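Long-range contact in mRNA export factor (Human herpesvirus 1, PDB 4YXP), which regulates viral gene expression, inhibits cellular splicing and mediates nuclear export of viral intronless mRNAs, here represented by its folded, dimer-forming C-terminal domain: residues Phe89-Arg103 and Pro135-Ala147. Sequence-based numbering, arbitrary orientation.
Sequences FAGNPRAASTAKAMR and PLRPQDPIIGTTA
Pro-141 fits as a knob into the hole formed by Phe-89, Ala-96, Ala-99 and Lys-100. Its CD lies over one face of the Phe-89 ring, a CH-pi contact 3.7 Å from the centroid and 16° off the normal, while Ile-142 CD1 meets the edge of that ring. Asp-140 caps the short, weakly bonded helix 141-144 through OD1, which accepts from Ile-142 N and Ile-143 N.

The other buried end belongs to Arg-103. With CG anti to the backbone N (chi1 176°) and the chain extended, its NE reaches Thr-145 OG1 at 2.9 Å, in the guanidinium plane, and Ile-142 covers one guanidinium face. Water 2 joins Arg-103 NH2, Thr-145 OG1 and Ile-142 O; NH1 forms a salt bridge with Glu-121 of the same chain and a hydrogen bond to Gly-266 O of the second subunit.

Lys-100 passes close over Gly-144, where no side chain intervenes, and NZ donates to Pro-138 O at 3.2 Å, from above the carbonyl plane. Packing is looser where the Arg-137 guanidinium lies over Ala-90, its NH2 bound to water 1.

Pro-141 seats the start of helix 141-144 where helix 75-91 gives way to helix 93-109. Trp-125 of helix 112-132 packs on Ile-142, as does Tyr-268 of the second subunit, a homodimerization-region residue that also meets Phe-89 edge-to-face, making this buried side part of the intertwined dimer interface.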
loop_
_atom_site.group_PDB
_atom_site.type_symbol
_atom_site.label_atom_id
_atom_site.label_comp_id
_atom_site.label_asym_id
_atom_site.label_seq_id
_atom_site.Cartn_x
_atom_site.Cartn_y
_atom_site.Cartn_z
ATOM N N PHE B 89 -1.372 10.242 25.821
ATOM C CA PHE B 89 -2.393 9.877 24.840
ATOM C C PHE B 89 -3.788 9.924 25.452
ATOM O O PHE B 89 -4.686 10.579 24.926
ATOM C CB PHE B 89 -2.150 8.469 24.285
ATOM C CG PHE B 89 -0.988 8.361 23.331
ATOM C CD1 PHE B 89 -0.489 9.471 22.668
ATOM C CD2 PHE B 89 -0.404 7.130 23.091
ATOM C CE1 PHE B 89 0.572 9.351 21.791
ATOM C CE2 PHE B 89 0.656 7.004 22.218
ATOM C CZ PHE B 89 1.146 8.115 21.567
ATOM N N ALA B 90 -3.966 9.213 26.562
ATOM C CA ALA B 90 -5.282 9.042 27.168
ATOM C C ALA B 90 -5.831 10.353 27.720
ATOM O O ALA B 90 -7.041 10.571 27.732
ATOM C CB ALA B 90 -5.216 7.997 28.272
ATOM N N GLY B 91 -4.938 11.223 28.173
ATOM C CA GLY B 91 -5.341 12.452 28.832
ATOM C C GLY B 91 -5.701 13.584 27.888
ATOM O O GLY B 91 -6.193 14.622 28.325
ATOM N N ASN B 92 -5.470 13.380 26.593
ATOM C CA ASN B 92 -5.659 14.437 25.605
ATOM C C ASN B 92 -6.354 13.901 24.353
ATOM O O ASN B 92 -5.717 13.719 23.313
ATOM C CB ASN B 92 -4.308 15.057 25.241
ATOM C CG ASN B 92 -3.612 15.678 26.440
ATOM O OD1 ASN B 92 -3.878 16.822 26.800
ATOM N ND2 ASN B 92 -2.714 14.923 27.063
ATOM N N PRO B 93 -7.668 13.644 24.449
ATOM C CA PRO B 93 -8.396 12.983 23.358
ATOM C C PRO B 93 -8.393 13.747 22.033
ATOM O O PRO B 93 -8.290 13.113 20.983
ATOM C CB PRO B 93 -9.825 12.862 23.906
ATOM C CG PRO B 93 -9.902 13.806 25.053
ATOM C CD PRO B 93 -8.527 13.884 25.620
ATOM N N ARG B 94 -8.505 15.071 22.072
ATOM C CA ARG B 94 -8.527 15.851 20.837
ATOM C C ARG B 94 -7.176 15.764 20.128
ATOM O O ARG B 94 -7.115 15.477 18.932
ATOM C CB ARG B 94 -8.902 17.310 21.117
ATOM C CG ARG B 94 -10.355 17.487 21.544
ATOM C CD ARG B 94 -10.806 18.945 21.495
ATOM N NE ARG B 94 -10.812 19.478 20.135
ATOM C CZ ARG B 94 -11.313 20.660 19.792
ATOM N NH1 ARG B 94 -11.861 21.451 20.706
ATOM N NH2 ARG B 94 -11.270 21.055 18.525
ATOM N N ALA B 95 -6.093 15.989 20.866
ATOM C CA ALA B 95 -4.751 15.840 20.307
ATOM C C ALA B 95 -4.508 14.418 19.797
ATOM O O ALA B 95 -3.846 14.218 18.772
ATOM C CB ALA B 95 -3.703 16.210 21.346
ATOM N N ALA B 96 -5.039 13.429 20.510
ATOM C CA ALA B 96 -4.825 12.031 20.147
ATOM C C ALA B 96 -5.500 11.678 18.824
ATOM O O ALA B 96 -4.948 10.917 18.032
ATOM C CB ALA B 96 -5.330 11.112 21.250
ATOM N N SER B 97 -6.693 12.218 18.590
ATOM C CA SER B 97 -7.415 11.944 17.350
ATOM C C SER B 97 -6.665 12.557 16.169
ATOM O O SER B 97 -6.539 11.941 15.109
ATOM C CB SER B 97 -8.847 12.486 17.414
ATOM O OG SER B 97 -8.876 13.896 17.274
ATOM N N THR B 98 -6.170 13.774 16.365
ATOM C CA THR B 98 -5.315 14.431 15.385
ATOM C C THR B 98 -4.089 13.569 15.079
ATOM O O THR B 98 -3.794 13.285 13.915
ATOM C CB THR B 98 -4.865 15.824 15.885
ATOM O OG1 THR B 98 -6.013 16.657 16.084
ATOM C CG2 THR B 98 -3.934 16.493 14.890
ATOM N N ALA B 99 -3.385 13.148 16.127
ATOM C CA ALA B 99 -2.184 12.325 15.968
ATOM C C ALA B 99 -2.488 11.028 15.223
ATOM O O ALA B 99 -1.724 10.599 14.352
ATOM C CB ALA B 99 -1.575 12.018 17.324
ATOM N N LYS B 100 -3.606 10.407 15.576
ATOM C CA LYS B 100 -4.017 9.141 14.984
ATOM C C LYS B 100 -4.268 9.298 13.484
ATOM O O LYS B 100 -3.871 8.446 12.688
ATOM C CB LYS B 100 -5.269 8.624 15.702
ATOM C CG LYS B 100 -5.825 7.298 15.205
ATOM C CD LYS B 100 -6.875 6.771 16.180
ATOM C CE LYS B 100 -8.090 6.192 15.471
ATOM N NZ LYS B 100 -9.003 5.496 16.427
ATOM N N ALA B 101 -4.916 10.393 13.098
ATOM C CA ALA B 101 -5.202 10.660 11.693
ATOM C C ALA B 101 -3.920 10.820 10.882
ATOM O O ALA B 101 -3.819 10.316 9.763
ATOM C CB ALA B 101 -6.067 11.902 11.557
ATOM N N MET B 102 -2.943 11.524 11.444
ATOM C CA MET B 102 -1.677 11.751 10.753
ATOM C C MET B 102 -0.845 10.472 10.675
ATOM O O MET B 102 -0.265 10.163 9.633
ATOM C CB MET B 102 -0.879 12.857 11.446
ATOM C CG MET B 102 -1.205 14.268 10.943
ATOM S SD MET B 102 -0.267 15.543 11.813
ATOM C CE MET B 102 -0.748 15.216 13.491
ATOM N N ARG B 103 -0.797 9.722 11.768
ATOM C CA ARG B 103 -0.047 8.469 11.786
ATOM C C ARG B 103 -0.612 7.485 10.765
ATOM O O ARG B 103 0.126 6.706 10.164
ATOM C CB ARG B 103 -0.068 7.841 13.179
ATOM C CG ARG B 103 0.628 6.474 13.255
ATOM C CD ARG B 103 0.612 5.915 14.672
ATOM N NE ARG B 103 1.102 4.539 14.731
ATOM C CZ ARG B 103 2.366 4.189 14.947
ATOM N NH1 ARG B 103 3.307 5.110 15.136
ATOM N NH2 ARG B 103 2.695 2.903 14.974
ATOM N N PRO B 135 -4.919 -1.144 29.955
ATOM C CA PRO B 135 -5.902 -1.412 28.899
ATOM C C PRO B 135 -5.413 -1.073 27.491
ATOM O O PRO B 135 -4.753 -0.052 27.304
ATOM C CB PRO B 135 -7.079 -0.505 29.279
ATOM C CG PRO B 135 -6.959 -0.324 30.742
ATOM C CD PRO B 135 -5.487 -0.300 31.023
ATOM N N LEU B 136 -5.741 -1.927 26.523
ATOM C CA LEU B 136 -5.506 -1.639 25.109
ATOM C C LEU B 136 -6.703 -0.876 24.544
ATOM O O LEU B 136 -7.799 -1.432 24.429
ATOM C CB LEU B 136 -5.283 -2.933 24.315
ATOM C CG LEU B 136 -4.162 -3.861 24.796
ATOM C CD1 LEU B 136 -4.196 -5.181 24.038
ATOM C CD2 LEU B 136 -2.811 -3.193 24.642
ATOM N N ARG B 137 -6.494 0.387 24.185
ATOM C CA ARG B 137 -7.593 1.263 23.773
ATOM C C ARG B 137 -7.554 1.566 22.268
ATOM O O ARG B 137 -6.503 1.923 21.741
ATOM C CB ARG B 137 -7.541 2.573 24.560
ATOM C CG ARG B 137 -7.315 2.392 26.063
ATOM C CD ARG B 137 -7.084 3.716 26.776
ATOM N NE ARG B 137 -6.161 4.581 26.038
ATOM C CZ ARG B 137 -6.486 5.739 25.461
ATOM N NH1 ARG B 137 -7.721 6.227 25.540
ATOM N NH2 ARG B 137 -5.559 6.425 24.808
ATOM N N PRO B 138 -8.700 1.437 21.571
ATOM C CA PRO B 138 -8.717 1.749 20.135
ATOM C C PRO B 138 -8.394 3.205 19.796
ATOM O O PRO B 138 -7.960 3.472 18.675
ATOM C CB PRO B 138 -10.156 1.420 19.723
ATOM C CG PRO B 138 -10.638 0.463 20.739
ATOM C CD PRO B 138 -9.982 0.864 22.018
ATOM N N GLN B 139 -8.602 4.117 20.742
ATOM C CA GLN B 139 -8.415 5.551 20.509
ATOM C C GLN B 139 -6.940 5.928 20.635
ATOM O O GLN B 139 -6.523 7.018 20.243
ATOM C CB GLN B 139 -9.252 6.375 21.493
ATOM C CG GLN B 139 -10.733 5.998 21.541
ATOM C CD GLN B 139 -11.001 4.731 22.348
ATOM O OE1 GLN B 139 -10.163 4.296 23.144
ATOM N NE2 GLN B 139 -12.168 4.131 22.136
ATOM N N ASP B 140 -6.168 5.015 21.210
ATOM C CA ASP B 140 -4.718 5.115 21.282
ATOM C C ASP B 140 -4.153 5.269 19.860
ATOM O O ASP B 140 -4.483 4.472 18.991
ATOM C CB ASP B 140 -4.187 3.861 21.992
ATOM C CG ASP B 140 -2.680 3.793 22.062
ATOM O OD1 ASP B 140 -2.013 3.940 21.016
ATOM O OD2 ASP B 140 -2.168 3.550 23.177
ATOM N N PRO B 141 -3.323 6.302 19.605
ATOM C CA PRO B 141 -2.859 6.502 18.222
ATOM C C PRO B 141 -2.098 5.321 17.616
ATOM O O PRO B 141 -2.198 5.096 16.408
ATOM C CB PRO B 141 -1.937 7.721 18.335
ATOM C CG PRO B 141 -2.449 8.469 19.512
ATOM C CD PRO B 141 -2.918 7.419 20.478
ATOM N N ILE B 142 -1.353 4.586 18.434
ATOM C CA ILE B 142 -0.550 3.474 17.938
ATOM C C ILE B 142 -1.450 2.271 17.659
ATOM O O ILE B 142 -1.407 1.688 16.571
ATOM C CB ILE B 142 0.581 3.127 18.931
ATOM C CG1 ILE B 142 1.572 4.290 19.007
ATOM C CG2 ILE B 142 1.300 1.844 18.516
ATOM C CD1 ILE B 142 2.677 4.116 20.039
ATOM N N ILE B 143 -2.273 1.904 18.635
ATOM C CA ILE B 143 -3.192 0.785 18.460
ATOM C C ILE B 143 -4.210 1.112 17.365
ATOM O O ILE B 143 -4.562 0.248 16.553
ATOM C CB ILE B 143 -3.885 0.431 19.791
ATOM C CG1 ILE B 143 -2.837 -0.072 20.795
ATOM C CG2 ILE B 143 -4.973 -0.618 19.577
ATOM C CD1 ILE B 143 -3.369 -0.350 22.180
ATOM N N GLY B 144 -4.664 2.361 17.334
ATOM C CA GLY B 144 -5.700 2.774 16.402
ATOM C C GLY B 144 -5.341 2.708 14.921
ATOM O O GLY B 144 -6.230 2.704 14.066
ATOM N N THR B 145 -4.051 2.665 14.604
ATOM C CA THR B 145 -3.620 2.651 13.201
ATOM C C THR B 145 -3.077 1.289 12.777
ATOM O O THR B 145 -2.352 1.183 11.787
ATOM C CB THR B 145 -2.546 3.724 12.926
ATOM O OG1 THR B 145 -1.451 3.566 13.836
ATOM C CG2 THR B 145 -3.132 5.127 13.071
ATOM N N THR B 146 -3.440 0.242 13.513
ATOM C CA THR B 146 -2.999 -1.111 13.175
ATOM C C THR B 146 -3.377 -1.471 11.732
ATOM O O THR B 146 -2.582 -2.068 11.005
ATOM C CB THR B 146 -3.600 -2.154 14.142
ATOM O OG1 THR B 146 -3.117 -1.912 15.471
ATOM C CG2 THR B 146 -3.219 -3.576 13.733
ATOM N N ALA B 147 -4.585 -1.103 11.323
ATOM C CA ALA B 147 -5.074 -1.434 9.983
ATOM C C ALA B 147 -4.192 -0.841 8.888
ATOM O O ALA B 147 -4.116 -1.384 7.786
ATOM C CB ALA B 147 -6.505 -0.951 9.812
HETATM O O HOH W 1 -5.949 8.134 22.950
HETATM O O HOH W 2 0.191 1.246 14.533
#